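Local coordinates for protein CSP3 (PDB 5FIG) that probably stores copper in the bacterial cytosol, binding many Cu(I) ions and so protecting the cell against copper toxicity, at residues C8-A11 against C12-C15. Sequence-based numbering, arbitrary orientation.
Sequences CIEA and CIDC
Ile9 and Ile13 meet one turn apart on helix 6-27, branch against end: CG2 of Ile9 lies 3.5 Å from CD1 of Ile13. In Ile13 CG1 sits beside the backbone N (chi1 -70°). This lays CG1 and CD1 back over the preceding turn, with CG1 3.3 Å from the carbonyl O of Ile9. Ile13 also packs on Ile13 of a second subunit, so this apolar strip reaches the subunit interface.

On the buried face Cys8 and Cys12 lie side by side one turn apart. Their SG atoms are 4.3 Å apart, with no disulfide between them. In Cys8 the sulfur is anti to the backbone N (chi1 -173°). The sulfur of Cys12 also lies 3.4 Å from the carbonyl O of Cys8. Both side chains touch Cys103 of helix 89-107. Cys15, on the next turn, touches Cys49 of helix 36-57.

Glu10 and Asp14 occupy the exposed face. Their carboxylates are turned 73° apart, and OE2 of Glu10 is 4.1 Å from OD1 of Asp14. These like charges would be expected to repel mildly, tempered by solvent.

The backbone carries four successive i to i+4 hydrogen bonds. Cys12 N, Ile13 N, Asp14 N and Cys15 N bond to the carbonyl O of Cys8, Ile9, Glu10 and Ala11, in that order, each at 2.9 Å.

The arrangement is a regular amphipathic alpha-helix of a four-helix bundle. Its cysteines face the bundle core, consistent with thiolate sites for Cu(I), here in the metal-free protein.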
ATOM      1  N   CYS B   8     -18.839  -5.336   2.945  1.00 16.25           N
ATOM      2  CA  CYS B   8     -17.624  -5.350   3.698  1.00 15.14           C
ATOM      3  C   CYS B   8     -16.646  -4.318   3.102  1.00 14.01           C
ATOM      4  O   CYS B   8     -15.953  -3.597   3.838  1.00 12.97           O
ATOM      5  CB  CYS B   8     -16.953  -6.727   3.659  1.00 15.66           C
ATOM      6  SG  CYS B   8     -15.547  -6.879   4.715  1.00 16.21           S
ATOM      7  N   ILE B   9     -16.578  -4.289   1.778  1.00 13.90           N
ATOM      8  CA  ILE B   9     -15.807  -3.240   1.087  1.00 13.63           C
ATOM      9  C   ILE B   9     -16.194  -1.868   1.574  1.00 13.89           C
ATOM     10  O   ILE B   9     -15.353  -1.041   1.877  1.00 13.39           O
ATOM     11  CB  ILE B   9     -15.877  -3.383  -0.440  1.00 14.07           C
ATOM     12  CG1 ILE B   9     -15.094  -4.631  -0.879  1.00 14.02           C
ATOM     13  CG2 ILE B   9     -15.337  -2.133  -1.148  1.00 14.22           C
ATOM     14  CD1 ILE B   9     -15.439  -5.133  -2.268  1.00 15.14           C
ATOM     15  N   GLU B  10     -17.482  -1.593   1.595  1.00 15.10           N
ATOM     16  CA  GLU B  10     -17.932  -0.299   2.076  1.00 16.23           C
ATOM     17  C   GLU B  10     -17.520   0.014   3.477  1.00 14.88           C
ATOM     18  O   GLU B  10     -17.189   1.141   3.773  1.00 14.39           O
ATOM     19  CB  GLU B  10     -19.445  -0.223   1.997  1.00 18.85           C
ATOM     20  CG  GLU B  10     -20.081   1.148   2.135  1.00 21.66           C
ATOM     21  CD  GLU B  10     -19.682   2.114   1.048  1.00 24.33           C
ATOM     22  OE1 GLU B  10     -18.955   1.712   0.100  1.00 26.80           O
ATOM     23  OE2 GLU B  10     -20.149   3.270   1.074  1.00 29.39           O
ATOM     24  N   ALA B  11     -17.660  -0.963   4.356  1.00 14.21           N
ATOM     25  CA  ALA B  11     -17.204  -0.774   5.744  1.00 13.75           C
ATOM     26  C   ALA B  11     -15.716  -0.521   5.867  1.00 12.81           C
ATOM     27  O   ALA B  11     -15.291   0.322   6.663  1.00 12.64           O
ATOM     28  CB  ALA B  11     -17.599  -1.937   6.595  1.00 13.90           C
ATOM     29  N   CYS B  12     -14.916  -1.213   5.057  1.00 12.65           N
ATOM     30  CA  CYS B  12     -13.472  -0.976   5.028  1.00 12.48           C
ATOM     31  C   CYS B  12     -13.150   0.432   4.502  1.00 12.49           C
ATOM     32  O   CYS B  12     -12.281   1.149   5.060  1.00 12.04           O
ATOM     33  CB  CYS B  12     -12.745  -2.003   4.148  1.00 12.76           C
ATOM     34  SG  CYS B  12     -12.685  -3.649   4.862  1.00 14.11           S
ATOM     35  N   ILE B  13     -13.841   0.836   3.460  1.00 12.86           N
ATOM     36  CA  ILE B  13     -13.626   2.200   2.882  1.00 13.46           C
ATOM     37  C   ILE B  13     -13.977   3.259   3.960  1.00 13.93           C
ATOM     38  O   ILE B  13     -13.299   4.245   4.142  1.00 13.55           O
ATOM     39  CB  ILE B  13     -14.436   2.372   1.588  1.00 14.53           C
ATOM     40  CG1 ILE B  13     -13.825   1.493   0.483  1.00 14.54           C
ATOM     41  CG2 ILE B  13     -14.512   3.835   1.181  1.00 15.35           C
ATOM     42  CD1 ILE B  13     -14.708   1.303  -0.705  1.00 15.36           C
ATOM     43  N   ASP B  14     -15.128   3.058   4.653  1.00 14.66           N
ATOM     44  CA  ASP B  14     -15.526   3.976   5.708  1.00 15.90           C
ATOM     45  C   ASP B  14     -14.544   4.025   6.862  1.00 15.38           C
ATOM     46  O   ASP B  14     -14.353   5.059   7.510  1.00 15.41           O
ATOM     47  CB  ASP B  14     -16.961   3.618   6.222  1.00 17.72           C
ATOM     48  CG  ASP B  14     -18.057   3.893   5.209  1.00 20.18           C
ATOM     49  OD1 ASP B  14     -17.835   4.570   4.215  1.00 21.71           O
ATOM     50  OD2 ASP B  14     -19.198   3.423   5.355  1.00 21.67           O
ATOM     51  N   CYS B  15     -13.976   2.868   7.195  1.00 14.81           N
ATOM     52  CA  CYS B  15     -13.037   2.783   8.280  1.00 15.01           C
ATOM     53  C   CYS B  15     -11.731   3.531   7.898  1.00 14.93           C
ATOM     54  O   CYS B  15     -11.146   4.223   8.709  1.00 14.98           O
ATOM     55  CB  CYS B  15     -12.807   1.339   8.642  1.00 14.97           C
ATOM     56  SG  CYS B  15     -11.764   1.126  10.084  1.00 16.12           S
TER